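Local coordinates for protein cysteine synthase 3 (Entamoeba histolytica, PDB 6KR5) that catalyses, as an O-acetylserine sulfhydrylase, the formation of L-cysteine from O-acetyl-L-serine and sulfide, using pyridoxal-5'-phosphate as cofactor, at residues B[14-17]-B[18-21]; B[129-132]-B[133-136]; B[167-170]-B[171-174]. One frame throughout, in Å; residues are numbered along the deposited sequence.

Contact 1: B[14-17]-B[18-21]; sequences YHNI and LETI
Glu19 OE1 is gripped from several directions: His15 N donates a nearly straight bond to it at 2.8 Å (173°), and Arg12 adds a salt bridge. The amide comes from above the carboxylate plane, while His15 ND1 makes weak bonds to both OE1 and OE2, its ring plane turned 72° from the carboxylate. With CG beside its backbone N and the chain extended beyond it (chi2 -163°), Glu19 carries the carboxylate to His15. A water that donates to Glu19 OE2 at 2.7 Å also takes a weak bond from Asn16 ND2.

The side-chain carboxamide of Asn16 turns its other atom, OD1, to Leu18 N at 2.9 Å, a bent, weak bond that closes an Asx turn. Glu19 N, bonded to Asn16 O, also leans weakly on OD1.

Ile17 O receives two donors from Thr20. The hydroxyl OG1 lies in the carbonyl plane on a lone pair, 2.8 Å from Ile17 O, whereas Thr20 N arrives from above the plane. The other branch of Thr20, methyl CG2, sits over one face of the Tyr14 ring, offset toward the rim and 3.9 Å from its centroid, a CH-pi contact. Tyr14 OH is hydrogen-bonded to Asn7 OD1 of the second subunit.

Together these make a 3-10 turn with an Asx turn at its start, packed where the two subunits meet.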
ATOM      1  N   TYR B  14     -13.969  11.166  -1.324  1.00 21.33           N
ATOM      2  CA  TYR B  14     -13.636  10.780  -2.686  1.00 20.51           C
ATOM      3  C   TYR B  14     -14.813  10.046  -3.319  1.00 20.28           C
ATOM      4  O   TYR B  14     -15.468   9.233  -2.671  1.00 21.21           O
ATOM      5  CB  TYR B  14     -12.383   9.901  -2.669  1.00 19.01           C
ATOM      6  CG  TYR B  14     -11.159  10.628  -2.156  1.00 22.25           C
ATOM      7  CD1 TYR B  14     -10.874  10.679  -0.797  1.00 20.62           C
ATOM      8  CD2 TYR B  14     -10.311  11.295  -3.031  1.00 20.75           C
ATOM      9  CE1 TYR B  14      -9.764  11.357  -0.326  1.00 23.50           C
ATOM     10  CE2 TYR B  14      -9.202  11.972  -2.578  1.00 22.06           C
ATOM     11  CZ  TYR B  14      -8.934  12.009  -1.225  1.00 23.22           C
ATOM     12  OH  TYR B  14      -7.822  12.679  -0.761  1.00 26.00           O
ATOM     13  N   HIS B  15     -15.088  10.332  -4.593  1.00 19.01           N
ATOM     14  CA  HIS B  15     -16.252   9.707  -5.216  1.00 20.16           C
ATOM     15  C   HIS B  15     -16.001   8.272  -5.637  1.00 20.64           C
ATOM     16  O   HIS B  15     -16.963   7.520  -5.811  1.00 22.35           O
ATOM     17  CB  HIS B  15     -16.713  10.508  -6.433  1.00 22.84           C
ATOM     18  CG  HIS B  15     -17.197  11.882  -6.091  1.00 24.81           C
ATOM     19  ND1 HIS B  15     -16.504  13.020  -6.437  1.00 33.42           N
ATOM     20  CD2 HIS B  15     -18.300  12.298  -5.425  1.00 32.09           C
ATOM     21  CE1 HIS B  15     -17.158  14.082  -5.996  1.00 30.93           C
ATOM     22  NE2 HIS B  15     -18.252  13.671  -5.383  1.00 32.22           N
ATOM     23  N   ASN B  16     -14.746   7.888  -5.827  1.00 19.30           N
ATOM     24  CA  ASN B  16     -14.377   6.521  -6.166  1.00 19.84           C
ATOM     25  C   ASN B  16     -12.876   6.410  -5.967  1.00 19.90           C
ATOM     26  O   ASN B  16     -12.191   7.406  -5.716  1.00 20.16           O
ATOM     27  CB  ASN B  16     -14.768   6.165  -7.595  1.00 20.50           C
ATOM     28  CG  ASN B  16     -14.181   7.128  -8.599  1.00 25.83           C
ATOM     29  OD1 ASN B  16     -12.966   7.196  -8.762  1.00 22.39           O
ATOM     30  ND2 ASN B  16     -15.040   7.901  -9.256  1.00 26.59           N
ATOM     31  N   ILE B  17     -12.368   5.185  -6.112  1.00 19.17           N
ATOM     32  CA  ILE B  17     -10.964   4.945  -5.790  1.00 21.17           C
ATOM     33  C   ILE B  17     -10.040   5.692  -6.743  1.00 20.91           C
ATOM     34  O   ILE B  17      -8.912   6.028  -6.371  1.00 17.97           O
ATOM     35  CB  ILE B  17     -10.680   3.426  -5.759  1.00 18.51           C
ATOM     36  CG1 ILE B  17      -9.347   3.136  -5.065  1.00 19.33           C
ATOM     37  CG2 ILE B  17     -10.730   2.794  -7.158  1.00 18.08           C
ATOM     38  CD1 ILE B  17      -9.327   3.559  -3.620  1.00 19.13           C
ATOM     39  N   LEU B  18     -10.484   5.977  -7.974  1.00 20.99           N
ATOM     40  CA  LEU B  18      -9.594   6.660  -8.907  1.00 18.18           C
ATOM     41  C   LEU B  18      -9.249   8.061  -8.424  1.00 18.06           C
ATOM     42  O   LEU B  18      -8.164   8.575  -8.727  1.00 19.69           O
ATOM     43  CB  LEU B  18     -10.224   6.723 -10.297  1.00 18.38           C
ATOM     44  CG  LEU B  18     -10.615   5.365 -10.863  1.00 20.61           C
ATOM     45  CD1 LEU B  18     -11.060   5.542 -12.307  1.00 19.67           C
ATOM     46  CD2 LEU B  18      -9.442   4.399 -10.805  1.00 25.09           C
ATOM     47  N   GLU B  19     -10.148   8.691  -7.669  1.00 18.69           N
ATOM     48  CA  GLU B  19      -9.891  10.038  -7.175  1.00 20.28           C
ATOM     49  C   GLU B  19      -8.832  10.077  -6.085  1.00 19.81           C
ATOM     50  O   GLU B  19      -8.387  11.172  -5.727  1.00 22.78           O
ATOM     51  CB  GLU B  19     -11.183  10.669  -6.658  1.00 21.31           C
ATOM     52  CG  GLU B  19     -12.196  10.877  -7.777  1.00 22.46           C
ATOM     53  CD  GLU B  19     -13.305  11.852  -7.425  1.00 25.91           C
ATOM     54  OE1 GLU B  19     -13.574  12.075  -6.230  1.00 23.48           O
ATOM     55  OE2 GLU B  19     -13.910  12.400  -8.372  1.00 29.98           O
ATOM     56  N   THR B  20      -8.431   8.927  -5.539  1.00 19.47           N
ATOM     57  CA  THR B  20      -7.334   8.888  -4.574  1.00 19.62           C
ATOM     58  C   THR B  20      -5.973   8.707  -5.226  1.00 20.50           C
ATOM     59  O   THR B  20      -4.964   8.705  -4.515  1.00 20.06           O
ATOM     60  CB  THR B  20      -7.513   7.768  -3.535  1.00 19.73           C
ATOM     61  OG1 THR B  20      -7.291   6.487  -4.139  1.00 19.25           O
ATOM     62  CG2 THR B  20      -8.888   7.804  -2.885  1.00 20.06           C
ATOM     63  N   ILE B  21      -5.918   8.556  -6.549  1.00 19.22           N
ATOM     64  CA  ILE B  21      -4.644   8.362  -7.222  1.00 16.89           C
ATOM     65  C   ILE B  21      -3.820   9.637  -7.147  1.00 21.45           C
ATOM     66  O   ILE B  21      -4.345  10.752  -7.301  1.00 22.72           O
ATOM     67  CB  ILE B  21      -4.878   7.948  -8.683  1.00 18.73           C
ATOM     68  CG1 ILE B  21      -5.494   6.563  -8.732  1.00 18.52           C
ATOM     69  CG2 ILE B  21      -3.574   7.984  -9.496  1.00 22.04           C
ATOM     70  CD1 ILE B  21      -5.893   6.155 -10.149  1.00 21.07           C
TER
HETATM   71  O   HOH W   1     -15.127  10.841 -10.222  1.00 38.18           O

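Contact 2: B[129-132]-B[133-136]; sequences LSDG and TKGM
Asp131 and Lys134 are tied twice, once by side chains and once by backbone. The salt bridge runs from Lys134 NZ to Asp131 OD2 at 3.1 Å, and it uses the anti lone pair of that oxygen, the one turned away from OD1. In the backbone, Lys134 N donates to Asp131 O at 2.9 Å (155°). The two side chains run alongside each other and point the same way; the lysine gets its ammonium onto the carboxylate by bending at its last torsion (chi4 50°) after a largely extended stem. On the way, Lys134 CG rests against Asp131 CB at 3.8 Å, so a little apolar contact accompanies the ion pair.

One residue further on, Gly135 N repeats the backbone pattern by bonding Gly132 O at 3.2 Å. Both backbone bonds join residues three apart, as in a 3-10 turn, and in both the donor stands well above the carbonyl plane. Gly135 itself has a positive phi of 65°, a backbone shape that glycine adopts easily, and there the chain turns from the 3-10 turn toward helix 135-149.

A single water spans the bend. It donates to Asp131 O and to Gly135 O, each 2.6 Å from the water oxygen, and accepts from Ser130 OG. Ser130, the last residue of strand 126-130, also pairs through its backbone with Met108 and Ser110, so the water links the edge strand of the four-stranded parallel sheet to the chain leading into the following helix.

The chemistry is thus mainly polar: backbone bonds and a bridging water set the strand-to-helix bend, while the ion pair lies at the surface, where both residues also touch crystal neighbours, so its geometry may partly reflect the lattice.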
ATOM      1  N   LEU B 129      -3.025 -16.038 -21.127  1.00 28.74           N
ATOM      2  CA  LEU B 129      -1.794 -16.663 -20.660  1.00 29.23           C
ATOM      3  C   LEU B 129      -1.183 -17.451 -21.806  1.00 30.11           C
ATOM      4  O   LEU B 129      -1.706 -18.503 -22.192  1.00 34.02           O
ATOM      5  CB  LEU B 129      -2.062 -17.586 -19.475  1.00 27.78           C
ATOM      6  CG  LEU B 129      -2.711 -16.949 -18.255  1.00 27.70           C
ATOM      7  CD1 LEU B 129      -2.875 -17.991 -17.148  1.00 29.15           C
ATOM      8  CD2 LEU B 129      -1.864 -15.782 -17.787  1.00 27.64           C
ATOM      9  N   SER B 130      -0.082 -16.947 -22.349  1.00 25.72           N
ATOM     10  CA  SER B 130       0.662 -17.705 -23.338  1.00 27.90           C
ATOM     11  C   SER B 130       1.468 -18.809 -22.651  1.00 31.68           C
ATOM     12  O   SER B 130       1.590 -18.853 -21.422  1.00 28.75           O
ATOM     13  CB  SER B 130       1.575 -16.782 -24.139  1.00 30.22           C
ATOM     14  OG  SER B 130       2.250 -15.875 -23.286  1.00 30.71           O
ATOM     15  N   ASP B 131       2.016 -19.716 -23.463  1.00 29.64           N
ATOM     16  CA  ASP B 131       2.707 -20.885 -22.924  1.00 30.80           C
ATOM     17  C   ASP B 131       3.885 -20.457 -22.059  1.00 29.33           C
ATOM     18  O   ASP B 131       4.741 -19.683 -22.496  1.00 29.66           O
ATOM     19  CB  ASP B 131       3.205 -21.783 -24.058  1.00 34.24           C
ATOM     20  CG  ASP B 131       2.081 -22.336 -24.920  1.00 47.24           C
ATOM     21  OD1 ASP B 131       0.913 -22.341 -24.472  1.00 49.93           O
ATOM     22  OD2 ASP B 131       2.373 -22.769 -26.057  1.00 48.98           O
ATOM     23  N   GLY B 132       3.927 -20.967 -20.825  1.00 34.98           N
ATOM     24  CA  GLY B 132       5.041 -20.646 -19.946  1.00 34.92           C
ATOM     25  C   GLY B 132       6.388 -20.971 -20.565  1.00 31.80           C
ATOM     26  O   GLY B 132       7.341 -20.198 -20.442  1.00 33.06           O
ATOM     27  N   THR B 133       6.477 -22.110 -21.263  1.00 32.07           N
ATOM     28  CA  THR B 133       7.737 -22.502 -21.887  1.00 32.52           C
ATOM     29  C   THR B 133       8.223 -21.501 -22.932  1.00 34.78           C
ATOM     30  O   THR B 133       9.407 -21.529 -23.288  1.00 34.80           O
ATOM     31  CB  THR B 133       7.613 -23.885 -22.539  1.00 31.38           C
ATOM     32  OG1 THR B 133       6.577 -23.867 -23.529  1.00 35.55           O
ATOM     33  CG2 THR B 133       7.319 -24.966 -21.498  1.00 29.38           C
ATOM     34  N   LYS B 134       7.351 -20.616 -23.429  1.00 30.26           N
ATOM     35  CA  LYS B 134       7.735 -19.698 -24.494  1.00 30.09           C
ATOM     36  C   LYS B 134       8.150 -18.318 -23.994  1.00 31.29           C
ATOM     37  O   LYS B 134       8.623 -17.507 -24.796  1.00 35.28           O
ATOM     38  CB  LYS B 134       6.592 -19.562 -25.514  1.00 31.55           C
ATOM     39  CG  LYS B 134       6.203 -20.887 -26.150  1.00 35.07           C
ATOM     40  CD  LYS B 134       5.596 -20.711 -27.533  1.00 33.92           C
ATOM     41  CE  LYS B 134       5.629 -22.025 -28.307  1.00 38.28           C
ATOM     42  NZ  LYS B 134       5.075 -23.159 -27.503  1.00 42.94           N
ATOM     43  N   GLY B 135       8.007 -18.033 -22.700  1.00 31.96           N
ATOM     44  CA  GLY B 135       8.496 -16.768 -22.189  1.00 33.84           C
ATOM     45  C   GLY B 135       7.764 -15.557 -22.761  1.00 37.83           C
ATOM     46  O   GLY B 135       6.702 -15.649 -23.372  1.00 34.66           O
ATOM     47  N   MET B 136       8.373 -14.392 -22.544  1.00 38.40           N
ATOM     48  CA  MET B 136       7.763 -13.163 -23.039  1.00 36.88           C
ATOM     49  C   MET B 136       7.674 -13.104 -24.562  1.00 39.98           C
ATOM     50  O   MET B 136       6.691 -12.534 -25.069  1.00 39.86           O
ATOM     51  CB  MET B 136       8.511 -11.946 -22.489  1.00 43.02           C
ATOM     52  CG  MET B 136       7.743 -10.655 -22.713  1.00 53.70           C
ATOM     53  SD  MET B 136       8.316  -9.285 -21.698  1.00 88.73           S
ATOM     54  CE  MET B 136       9.924  -8.978 -22.421  1.00 58.64           C
TER
HETATM   55  O   HOH W   2       4.743 -17.315 -23.588  1.00 32.58           O

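Contact 3: B[167-170]-B[171-174]; sequences AAHV and YTAN
His169 and Thr172 make up the close-packed side of this helical turn. Their side chains lie alongside each other, pointing the same way, and ND1 of His169 meets OG1 of Thr172 at 2.8 Å; either partner could be the donor. The hydroxyl sits at the ring edge, near its plane, and Thr172 brings it there with OG1 beside its own backbone N (chi1 -43°). Close by, the Ala173 methyl CB lies 3.3 Å from His169 O, which accepts the amide of Ala173 at 2.9 Å (167°).

The other flank is looser. Val170 and Tyr171 are exposed, and the chief tie there is the helical bond from Asn174 N to Val170 O at 3.0 Å. Earlier in the turn, Tyr171 N reaches Ala168 O only weakly, while that same carbonyl oxygen lies at the edge of the Tyr171 ring.

On the buried side, the His169 side chain is about 4 Å from the bound pyridoxal-5'-phosphate and touches Thr196 of helix 195-207. Asn203 of the same helix touches Val170 and Ala173. Arg60 of helix 58-72 meets Thr172 and the exposed Tyr171, on which Ile6 of the second subunit also packs.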
ATOM      1  N   ALA B 167       1.916  12.092 -19.921  1.00 19.47           N
ATOM      2  CA  ALA B 167       1.059  13.189 -19.477  1.00 20.59           C
ATOM      3  C   ALA B 167       0.525  12.993 -18.060  1.00 20.92           C
ATOM      4  O   ALA B 167       0.168  13.976 -17.401  1.00 20.63           O
ATOM      5  CB  ALA B 167      -0.103  13.360 -20.457  1.00 21.66           C
ATOM      6  N   ALA B 168       0.440  11.747 -17.577  1.00 20.10           N
ATOM      7  CA  ALA B 168       0.012  11.528 -16.194  1.00 20.67           C
ATOM      8  C   ALA B 168       0.894  12.273 -15.211  1.00 21.71           C
ATOM      9  O   ALA B 168       0.456  12.619 -14.099  1.00 20.14           O
ATOM     10  CB  ALA B 168       0.026  10.039 -15.865  1.00 20.59           C
ATOM     11  N   HIS B 169       2.133  12.536 -15.598  1.00 19.79           N
ATOM     12  CA  HIS B 169       3.112  13.066 -14.670  1.00 18.61           C
ATOM     13  C   HIS B 169       3.110  14.585 -14.616  1.00 23.19           C
ATOM     14  O   HIS B 169       3.960  15.173 -13.933  1.00 21.89           O
ATOM     15  CB  HIS B 169       4.471  12.501 -15.038  1.00 20.38           C
ATOM     16  CG  HIS B 169       4.541  11.030 -14.805  1.00 19.82           C
ATOM     17  ND1 HIS B 169       4.499  10.491 -13.537  1.00 20.46           N
ATOM     18  CD2 HIS B 169       4.577   9.986 -15.662  1.00 23.15           C
ATOM     19  CE1 HIS B 169       4.552   9.174 -13.624  1.00 19.73           C
ATOM     20  NE2 HIS B 169       4.601   8.841 -14.903  1.00 18.06           N
ATOM     21  N   VAL B 170       2.157  15.229 -15.294  1.00 21.77           N
ATOM     22  CA  VAL B 170       1.868  16.621 -14.963  1.00 24.66           C
ATOM     23  C   VAL B 170       1.543  16.726 -13.480  1.00 24.09           C
ATOM     24  O   VAL B 170       2.012  17.632 -12.783  1.00 23.17           O
ATOM     25  CB  VAL B 170       0.727  17.162 -15.842  1.00 27.41           C
ATOM     26  CG1 VAL B 170       0.348  18.575 -15.416  1.00 31.61           C
ATOM     27  CG2 VAL B 170       1.137  17.144 -17.301  1.00 30.94           C
ATOM     28  N   TYR B 171       0.792  15.754 -12.964  1.00 21.88           N
ATOM     29  CA  TYR B 171       0.444  15.752 -11.549  1.00 22.50           C
ATOM     30  C   TYR B 171       1.656  15.429 -10.681  1.00 22.06           C
ATOM     31  O   TYR B 171       1.926  16.125  -9.699  1.00 22.16           O
ATOM     32  CB  TYR B 171      -0.689  14.756 -11.300  1.00 22.09           C
ATOM     33  CG  TYR B 171      -2.022  15.181 -11.877  1.00 26.50           C
ATOM     34  CD1 TYR B 171      -2.376  14.865 -13.190  1.00 24.92           C
ATOM     35  CD2 TYR B 171      -2.937  15.884 -11.097  1.00 30.83           C
ATOM     36  CE1 TYR B 171      -3.601  15.250 -13.709  1.00 28.72           C
ATOM     37  CE2 TYR B 171      -4.162  16.273 -11.609  1.00 33.40           C
ATOM     38  CZ  TYR B 171      -4.488  15.954 -12.911  1.00 38.32           C
ATOM     39  OH  TYR B 171      -5.711  16.342 -13.409  1.00 46.47           O
ATOM     40  N   THR B 172       2.409  14.382 -11.035  1.00 20.08           N
ATOM     41  CA  THR B 172       3.604  14.039 -10.270  1.00 20.11           C
ATOM     42  C   THR B 172       4.523  15.244 -10.136  1.00 21.17           C
ATOM     43  O   THR B 172       4.970  15.588  -9.033  1.00 21.58           O
ATOM     44  CB  THR B 172       4.338  12.874 -10.943  1.00 20.88           C
ATOM     45  OG1 THR B 172       3.394  11.884 -11.373  1.00 21.12           O
ATOM     46  CG2 THR B 172       5.358  12.239  -9.987  1.00 21.88           C
ATOM     47  N   ALA B 173       4.793  15.912 -11.259  1.00 20.62           N
ATOM     48  CA  ALA B 173       5.674  17.075 -11.248  1.00 21.86           C
ATOM     49  C   ALA B 173       5.092  18.211 -10.423  1.00 20.88           C
ATOM     50  O   ALA B 173       5.812  18.844  -9.642  1.00 22.45           O
ATOM     51  CB  ALA B 173       5.939  17.547 -12.675  1.00 19.75           C
ATOM     52  N   ASN B 174       3.795  18.494 -10.587  1.00 20.37           N
ATOM     53  CA  ASN B 174       3.193  19.575  -9.815  1.00 19.45           C
ATOM     54  C   ASN B 174       3.275  19.298  -8.323  1.00 22.49           C
ATOM     55  O   ASN B 174       3.528  20.211  -7.526  1.00 24.69           O
ATOM     56  CB  ASN B 174       1.735  19.791 -10.210  1.00 21.91           C
ATOM     57  CG  ASN B 174       1.124  20.981  -9.490  1.00 25.27           C
ATOM     58  OD1 ASN B 174       1.634  22.098  -9.601  1.00 31.87           O
ATOM     59  ND2 ASN B 174       0.053  20.748  -8.732  1.00 28.86           N
TER

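All three are short-range contacts, but they lie at different depths. Contact 1 is mostly buried, contact 3 partly so, and contact 2 is on the surface, with its centre about 35 Å from the centre of each of the others. Contacts 1 and 3 have centres about 17 Å apart; both touch the second subunit and both have side chains packing on helix 58-72. Their chemistry follows the setting. In contact 1 a buried carboxylate is held by an amide and an arginine, in contact 3 an imidazole pairs with a hydroxyl beside the cofactor, and in contact 2 an exposed ion pair and a bridging water hold a strand-to-helix bend.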